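Local coordinates for YaeQ family protein (Pseudomonas syringae pv. tomato, PDB 2OT9), which is of unknown function but belongs to the YaeQ family of the PD-(D/E)XK nuclease-like superfamily, at residues 6-11 / 142-147; 53-58 / 67-72; 78-83 / 99-104. One frame throughout, in Å; residues are numbered along the deposited sequence.

All three contacts build one mixed sheet, at different places. Contact 1 lies at the surface, where the loop after helix 134-141 enters strand 147-155 beside strand 6-16; its centre is about 25 Å from that of contact 3, across the middle of the chain. Contacts 2 and 3 are partly buried neighbours, their centres about 9 Å apart, and share the junction of strands 69-72 and 78-84, where Glu71 O lies 2.8 Å from Leu79 N. Along the chain both are nested inside the loop that contact 1 closes. Contact 1 relies on an arginine gripping a carbonyl, contact 2 on antiparallel bonds and apolar packing, contact 3 on parallel bonds and a histidine layered between neighbours.

Contact 1: 6-11 / 142-147; sequences TTYKFE and KDMPRV
A parallel pairing begins here between strand 6-16 and strand 147-155, and Arg146, the last loop residue before the second strand, secures the loop to Thr7. Its guanidinium meets Thr7 O side-on: NE and NH2 both donate to that one oxygen at 2.8 Å, close to the guanidinium plane. The NH2 bond falls on a carbonyl lone pair, whereas NE comes in tilted from the carbonyl plane. Bends at chi2 and chi3 (-67° and -64°) fold the arginine back along the strand to reach this oxygen. Thr6 CG2 sits over the centre of the guanidinium face, 3.2 Å from Arg146 CZ, a tight methyl contact at about a right angle to the arginine chain. Arg146 CD lies above the Tyr8 ring, displaced toward its rim. At the ring edge, a water accepts from Tyr8 OH and donates to Met144 O, 2.7 Å each way, while Arg31 also bonds the hydroxyl. The loop's selenomethionine Met144 adds an apolar touch, its CG 4.2 Å from Tyr8 CE1. Lys9 N then bonds Arg146 O at 2.9 Å, and Lys9 O makes a CA-H...O contact with Val147 CA. Further along, Val147 CG1 rests 3.6 Å from Glu11 OE2. The loop from helix 134-141 thus joins the mixed sheet as a parallel strand, with Lys9 and Val147 as the first bridge.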
# COMPACT_ATOMS: atom_id res chain seq x y z
N THR A 6 -9.64 12.87 -9.31
CA THR A 6 -10.00 11.90 -10.35
C THR A 6 -10.50 10.58 -9.74
O THR A 6 -9.89 10.04 -8.82
CB THR A 6 -8.82 11.60 -11.32
OG1 THR A 6 -7.91 12.70 -11.38
CG2 THR A 6 -9.34 11.34 -12.71
N THR A 7 -11.64 10.09 -10.23
CA THR A 7 -12.18 8.80 -9.82
C THR A 7 -11.64 7.69 -10.72
O THR A 7 -11.70 7.79 -11.95
CB THR A 7 -13.71 8.79 -9.83
OG1 THR A 7 -14.19 9.83 -8.96
CG2 THR A 7 -14.26 7.46 -9.34
N TYR A 8 -11.09 6.64 -10.10
CA TYR A 8 -10.61 5.47 -10.81
C TYR A 8 -11.39 4.24 -10.37
O TYR A 8 -11.82 4.15 -9.22
CB TYR A 8 -9.13 5.24 -10.52
CG TYR A 8 -8.19 6.24 -11.16
CD1 TYR A 8 -7.41 5.88 -12.26
CD2 TYR A 8 -8.08 7.53 -10.67
CE1 TYR A 8 -6.53 6.79 -12.85
CE2 TYR A 8 -7.21 8.44 -11.26
CZ TYR A 8 -6.44 8.06 -12.34
OH TYR A 8 -5.57 8.96 -12.91
N LYS A 9 -11.54 3.29 -11.28
CA LYS A 9 -12.12 1.99 -10.98
C LYS A 9 -11.01 0.95 -11.05
O LYS A 9 -10.31 0.86 -12.07
CB LYS A 9 -13.21 1.67 -11.99
CG LYS A 9 -14.36 2.70 -12.04
CD LYS A 9 -15.50 2.31 -11.11
CE LYS A 9 -16.47 3.46 -10.89
NZ LYS A 9 -17.73 2.96 -10.25
N PHE A 10 -10.87 0.17 -9.98
CA PHE A 10 -9.84 -0.85 -9.86
C PHE A 10 -10.53 -2.21 -9.95
O PHE A 10 -11.45 -2.50 -9.17
CB PHE A 10 -9.14 -0.69 -8.52
CG PHE A 10 -8.00 -1.64 -8.26
CD1 PHE A 10 -7.08 -1.97 -9.26
CD2 PHE A 10 -7.77 -2.10 -6.97
CE1 PHE A 10 -5.99 -2.80 -8.96
CE2 PHE A 10 -6.69 -2.93 -6.69
CZ PHE A 10 -5.79 -3.27 -7.68
N GLU A 11 -10.11 -3.02 -10.93
CA GLU A 11 -10.58 -4.40 -11.08
C GLU A 11 -9.41 -5.35 -10.82
O GLU A 11 -8.44 -5.40 -11.59
CB GLU A 11 -11.17 -4.62 -12.49
CG GLU A 11 -12.23 -3.56 -12.87
CD GLU A 11 -12.95 -3.85 -14.18
OE1 GLU A 11 -12.61 -4.87 -14.82
OE2 GLU A 11 -13.85 -3.07 -14.55
N LYS A 142 2.80 4.55 -14.80
CA LYS A 142 2.89 5.47 -15.92
C LYS A 142 1.59 5.50 -16.71
O LYS A 142 1.11 4.45 -17.12
CB LYS A 142 4.02 4.98 -16.85
CG LYS A 142 4.36 5.89 -18.00
CD LYS A 142 5.74 5.53 -18.53
CE LYS A 142 5.82 4.07 -19.01
NZ LYS A 142 7.01 3.29 -18.52
N ASP A 143 1.03 6.70 -16.89
CA ASP A 143 -0.17 6.90 -17.73
C ASP A 143 -1.35 5.99 -17.36
O ASP A 143 -2.06 5.45 -18.22
CB ASP A 143 0.19 6.70 -19.19
CG ASP A 143 1.17 7.74 -19.69
OD1 ASP A 143 1.15 8.89 -19.17
OD2 ASP A 143 1.95 7.42 -20.60
N MSE A 144 -1.57 5.85 -16.06
CA MSE A 144 -2.61 4.97 -15.57
C MSE A 144 -3.99 5.29 -16.18
O MSE A 144 -4.43 6.44 -16.17
CB MSE A 144 -2.66 5.01 -14.05
CG MSE A 144 -3.49 3.89 -13.48
SE MSE A 144 -2.72 2.13 -13.79
CE MSE A 144 -1.74 1.92 -12.10
N PRO A 145 -4.66 4.28 -16.76
CA PRO A 145 -6.00 4.51 -17.29
C PRO A 145 -7.02 4.63 -16.15
O PRO A 145 -6.70 4.27 -15.00
CB PRO A 145 -6.27 3.25 -18.12
CG PRO A 145 -5.48 2.20 -17.45
CD PRO A 145 -4.22 2.88 -16.96
N ARG A 146 -8.21 5.13 -16.46
CA ARG A 146 -9.25 5.33 -15.46
C ARG A 146 -9.79 4.00 -14.91
O ARG A 146 -10.20 3.92 -13.75
CB ARG A 146 -10.39 6.19 -16.02
CG ARG A 146 -9.91 7.60 -16.47
CD ARG A 146 -9.48 8.46 -15.28
NE ARG A 146 -10.61 8.71 -14.38
CZ ARG A 146 -11.46 9.72 -14.51
NH1 ARG A 146 -11.31 10.62 -15.47
NH2 ARG A 146 -12.47 9.84 -13.65
N VAL A 147 -9.80 2.97 -15.76
CA VAL A 147 -10.14 1.62 -15.32
C VAL A 147 -8.83 0.81 -15.28
O VAL A 147 -8.22 0.54 -16.32
CB VAL A 147 -11.24 0.95 -16.19
CG1 VAL A 147 -11.65 -0.39 -15.60
CG2 VAL A 147 -12.47 1.85 -16.34
O HOH W 1 -3.64 8.66 -14.80

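Contact 2: 53-58 / 67-72; sequences EQLAFG and PALWEK
Phe57 and Leu69 lie side by side and point the same way from a non-hydrogen-bonded pair of the antiparallel hairpin formed by strands 55-57 and 69-72. Phe57 CE1 is 3.8 Å from Leu69 CD2, and both side chains reach Tyr47 of helix 37-49. Leu55, on the same face, has CG anti to N at -174°, which lays CD1 along the Trp70 carbonyl and 4.2 Å from Leu69 CB. Ala56 and Trp70 form the hydrogen-bonded pair: each N donates to the other's O at 2.9 Å. On their face, Trp70 adopts chi1 48°, with CG between N and the carbonyl carbon, and the indole is layered between Lys72 CE over the centre of one face and Pro67 CD toward the rim of the other. A water in the indole plane accepts from NE1 and donates to Phe57 O, tying the ring back to the opposite strand. At the far end, Gln54 CB packs 3.9 Å from Glu71 CG, and a second water takes a hydrogen from Gln54 NE2 and gives one to Glu71 OE2, at 2.7 Å. Gly58 N closes the other end on Ala68 O, from above the carbonyl plane. Apolar packing of Leu55, Phe57 and Leu69 against helix 37-49 is thus complemented by two water bridges, one at the indole and one at the Gln54-Glu71 end, which tie polar side chains across the hairpin.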
# COMPACT_ATOMS: atom_id res chain seq x y z
N GLU A 53 -11.66 -8.63 3.08
CA GLU A 53 -12.96 -8.01 2.76
C GLU A 53 -13.18 -6.70 3.55
O GLU A 53 -13.93 -5.83 3.11
CB GLU A 53 -14.14 -8.97 2.98
CG GLU A 53 -14.12 -9.70 4.30
CD GLU A 53 -15.44 -10.43 4.62
OE1 GLU A 53 -16.43 -10.26 3.87
OE2 GLU A 53 -15.47 -11.17 5.63
N GLN A 54 -12.52 -6.58 4.70
CA GLN A 54 -12.68 -5.41 5.57
C GLN A 54 -11.65 -4.31 5.33
O GLN A 54 -11.71 -3.27 6.00
CB GLN A 54 -12.64 -5.82 7.04
CG GLN A 54 -13.98 -6.30 7.59
CD GLN A 54 -14.32 -7.71 7.17
OE1 GLN A 54 -15.44 -7.98 6.73
NE2 GLN A 54 -13.36 -8.62 7.32
N LEU A 55 -10.72 -4.55 4.42
CA LEU A 55 -9.74 -3.53 4.06
C LEU A 55 -10.40 -2.46 3.18
O LEU A 55 -11.07 -2.77 2.21
CB LEU A 55 -8.56 -4.19 3.33
CG LEU A 55 -7.35 -3.33 2.98
CD1 LEU A 55 -6.67 -2.77 4.25
CD2 LEU A 55 -6.37 -4.16 2.16
N ALA A 56 -10.19 -1.19 3.53
CA ALA A 56 -10.74 -0.07 2.76
C ALA A 56 -9.66 0.97 2.50
O ALA A 56 -8.73 1.12 3.30
CB ALA A 56 -11.91 0.55 3.49
N PHE A 57 -9.80 1.70 1.39
CA PHE A 57 -8.94 2.87 1.16
C PHE A 57 -9.37 4.01 2.08
O PHE A 57 -10.56 4.27 2.25
CB PHE A 57 -8.96 3.32 -0.31
CG PHE A 57 -8.33 2.31 -1.25
CD1 PHE A 57 -6.96 2.26 -1.41
CD2 PHE A 57 -9.12 1.40 -1.94
CE1 PHE A 57 -6.38 1.32 -2.28
CE2 PHE A 57 -8.56 0.46 -2.80
CZ PHE A 57 -7.18 0.43 -2.97
N GLY A 58 -8.39 4.68 2.69
CA GLY A 58 -8.66 5.86 3.49
C GLY A 58 -8.55 7.07 2.60
O GLY A 58 -8.42 6.95 1.37
N PRO A 67 -5.22 6.91 7.30
CA PRO A 67 -4.12 6.28 6.56
C PRO A 67 -4.45 6.16 5.08
O PRO A 67 -5.57 6.48 4.66
CB PRO A 67 -4.06 4.89 7.17
CG PRO A 67 -5.49 4.60 7.58
CD PRO A 67 -6.12 5.92 7.91
N ALA A 68 -3.49 5.66 4.30
CA ALA A 68 -3.70 5.30 2.91
C ALA A 68 -4.70 4.14 2.81
O ALA A 68 -5.60 4.17 1.97
CB ALA A 68 -2.37 4.92 2.28
N LEU A 69 -4.54 3.15 3.69
CA LEU A 69 -5.51 2.06 3.79
C LEU A 69 -5.68 1.61 5.24
O LEU A 69 -4.75 1.73 6.07
CB LEU A 69 -5.09 0.85 2.94
CG LEU A 69 -4.70 0.96 1.47
CD1 LEU A 69 -3.23 1.36 1.31
CD2 LEU A 69 -4.94 -0.39 0.78
N TRP A 70 -6.85 1.07 5.57
CA TRP A 70 -7.04 0.48 6.88
C TRP A 70 -8.07 -0.63 6.90
O TRP A 70 -9.02 -0.64 6.13
CB TRP A 70 -7.34 1.51 8.00
CG TRP A 70 -8.40 2.52 7.71
CD1 TRP A 70 -9.22 2.58 6.62
CD2 TRP A 70 -8.76 3.64 8.54
NE1 TRP A 70 -10.06 3.66 6.72
CE2 TRP A 70 -9.79 4.33 7.89
CE3 TRP A 70 -8.30 4.12 9.78
CZ2 TRP A 70 -10.38 5.48 8.43
CZ3 TRP A 70 -8.89 5.27 10.32
CH2 TRP A 70 -9.92 5.93 9.64
N GLU A 71 -7.82 -1.60 7.78
CA GLU A 71 -8.77 -2.66 8.04
C GLU A 71 -9.32 -2.40 9.44
O GLU A 71 -8.56 -2.29 10.40
CB GLU A 71 -8.05 -4.01 7.99
CG GLU A 71 -8.93 -5.23 8.19
CD GLU A 71 -8.12 -6.51 8.39
OE1 GLU A 71 -6.94 -6.56 7.98
OE2 GLU A 71 -8.66 -7.47 8.95
N LYS A 72 -10.65 -2.29 9.54
CA LYS A 72 -11.31 -2.09 10.84
C LYS A 72 -12.19 -3.26 11.24
O LYS A 72 -12.71 -3.99 10.38
CB LYS A 72 -12.16 -0.83 10.81
CG LYS A 72 -11.37 0.45 10.66
CD LYS A 72 -12.34 1.60 10.77
CE LYS A 72 -11.67 2.91 10.52
NZ LYS A 72 -12.54 3.98 11.07
O HOH W 2 -11.26 -7.92 9.56
O HOH W 3 -12.02 4.35 4.73

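Contact 3: 78-83 / 99-104; sequences VLHWIE and TERTSL
Strands 80-83 and 101-104 run parallel, their axes 4.7 Å apart at closest approach and 16° from exact alignment, as the two strands of a beta-alpha-beta unit whose crossover runs through helix 89-96. Three backbone bonds join them: Trp81 N to Arg101 O, Ser103 N to Trp81 O, and Glu83 N to Ser103 O. Arg101 O also accepts from Thr99 OG1 at 2.8 Å, so two full hydrogen bonds hold it, with a weak third from His80 ND1 at the imidazole edge. The methyl of the same threonine, Thr99 CG2, rests 3.6 Å from Trp81 CB. On one face of the sheet, His80 extends with CG anti to N (chi1 -165°), and its ring is layered between two side chains. Ile82 CG1 covers the centre of one face; on the other, Arg101 CD makes a CH-pi contact, 3.8 Å from the ring centroid and displaced toward the rim. Arg101 runs alongside the histidine, its chain straight from CG to NE and its guanidinium turned 74° from the imidazole. Trp50 meets the ring edge-to-face. On the sheet face that carries Trp81 and Thr102, Glu83 CB packs against Leu104 CD1, and the Glu83 carboxylate, near the bound meso-tartaric acid, also pairs with Arg91 and accepts from Ala68 N. Trp81, with CG anti to N, swings its indole along its own strand, where NE1 donates to Glu83 OE2 at 3.0 Å from above the carboxylate plane.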
# COMPACT_ATOMS: atom_id res chain seq x y z
N VAL A 78 -9.25 -0.26 14.70
CA VAL A 78 -8.30 -0.53 13.64
C VAL A 78 -7.53 -1.82 13.90
O VAL A 78 -6.90 -1.98 14.94
CB VAL A 78 -7.32 0.65 13.43
CG1 VAL A 78 -6.44 0.41 12.20
CG2 VAL A 78 -8.10 1.98 13.29
N LEU A 79 -7.62 -2.76 12.95
CA LEU A 79 -6.81 -3.98 12.96
C LEU A 79 -5.48 -3.74 12.24
O LEU A 79 -4.44 -4.28 12.63
CB LEU A 79 -7.59 -5.12 12.27
CG LEU A 79 -8.94 -5.51 12.91
CD1 LEU A 79 -9.60 -6.68 12.22
CD2 LEU A 79 -8.74 -5.83 14.37
N HIS A 80 -5.50 -2.93 11.19
CA HIS A 80 -4.33 -2.76 10.33
C HIS A 80 -4.34 -1.35 9.79
O HIS A 80 -5.31 -0.92 9.19
CB HIS A 80 -4.35 -3.81 9.19
CG HIS A 80 -3.05 -3.98 8.45
ND1 HIS A 80 -1.85 -3.47 8.89
CD2 HIS A 80 -2.77 -4.68 7.32
CE1 HIS A 80 -0.89 -3.81 8.05
NE2 HIS A 80 -1.42 -4.55 7.09
N TRP A 81 -3.24 -0.64 10.03
CA TRP A 81 -3.06 0.74 9.59
C TRP A 81 -1.95 0.75 8.54
O TRP A 81 -0.80 0.46 8.86
CB TRP A 81 -2.65 1.62 10.79
CG TRP A 81 -2.56 3.10 10.51
CD1 TRP A 81 -1.55 3.76 9.86
CD2 TRP A 81 -3.49 4.12 10.94
NE1 TRP A 81 -1.80 5.12 9.83
CE2 TRP A 81 -2.98 5.36 10.49
CE3 TRP A 81 -4.69 4.10 11.66
CZ2 TRP A 81 -3.65 6.57 10.72
CZ3 TRP A 81 -5.36 5.30 11.89
CH2 TRP A 81 -4.84 6.52 11.41
N ILE A 82 -2.28 1.09 7.29
CA ILE A 82 -1.30 1.05 6.21
C ILE A 82 -0.99 2.42 5.64
O ILE A 82 -1.89 3.11 5.14
CB ILE A 82 -1.76 0.12 5.07
CG1 ILE A 82 -2.23 -1.22 5.64
CG2 ILE A 82 -0.62 -0.08 4.04
CD1 ILE A 82 -2.75 -2.25 4.62
N GLU A 83 0.27 2.81 5.67
CA GLU A 83 0.69 4.04 4.98
C GLU A 83 1.51 3.71 3.74
O GLU A 83 1.99 2.59 3.58
CB GLU A 83 1.52 4.92 5.92
CG GLU A 83 0.77 5.42 7.15
CD GLU A 83 -0.33 6.47 6.85
OE1 GLU A 83 -0.71 6.69 5.66
OE2 GLU A 83 -0.83 7.05 7.82
N THR A 99 -3.59 1.10 16.41
CA THR A 99 -3.81 -0.16 15.64
C THR A 99 -3.03 -1.34 16.25
O THR A 99 -2.07 -1.14 17.00
CB THR A 99 -3.35 0.05 14.17
OG1 THR A 99 -3.66 -1.09 13.35
CG2 THR A 99 -1.85 0.33 14.10
N GLU A 100 -3.43 -2.56 15.92
CA GLU A 100 -2.68 -3.75 16.32
C GLU A 100 -1.49 -4.01 15.37
O GLU A 100 -0.48 -4.63 15.74
CB GLU A 100 -3.60 -4.98 16.33
CG GLU A 100 -2.93 -6.28 16.81
CD GLU A 100 -3.86 -7.16 17.63
OE1 GLU A 100 -3.62 -7.28 18.87
OE2 GLU A 100 -4.82 -7.71 17.05
N ARG A 101 -1.63 -3.55 14.14
CA ARG A 101 -0.60 -3.77 13.13
C ARG A 101 -0.46 -2.51 12.32
O ARG A 101 -1.44 -1.94 11.88
CB ARG A 101 -0.96 -4.94 12.22
CG ARG A 101 0.10 -5.22 11.16
CD ARG A 101 -0.21 -6.46 10.34
NE ARG A 101 1.03 -6.92 9.73
CZ ARG A 101 1.85 -7.81 10.29
NH1 ARG A 101 2.96 -8.14 9.67
NH2 ARG A 101 1.55 -8.38 11.46
N THR A 102 0.78 -2.08 12.13
CA THR A 102 1.07 -0.94 11.28
C THR A 102 1.96 -1.41 10.14
O THR A 102 2.96 -2.09 10.39
CB THR A 102 1.82 0.15 12.06
OG1 THR A 102 1.05 0.51 13.19
CG2 THR A 102 2.04 1.41 11.21
N SER A 103 1.62 -1.04 8.91
CA SER A 103 2.49 -1.36 7.79
C SER A 103 2.77 -0.12 6.98
O SER A 103 1.95 0.77 6.88
CB SER A 103 1.91 -2.46 6.88
OG SER A 103 1.76 -3.67 7.62
N LEU A 104 3.94 -0.09 6.36
CA LEU A 104 4.26 0.98 5.44
C LEU A 104 4.86 0.38 4.18
O LEU A 104 5.84 -0.39 4.27
CB LEU A 104 5.24 1.97 6.08
CG LEU A 104 5.95 2.95 5.13
CD1 LEU A 104 4.94 3.94 4.48
CD2 LEU A 104 7.04 3.70 5.88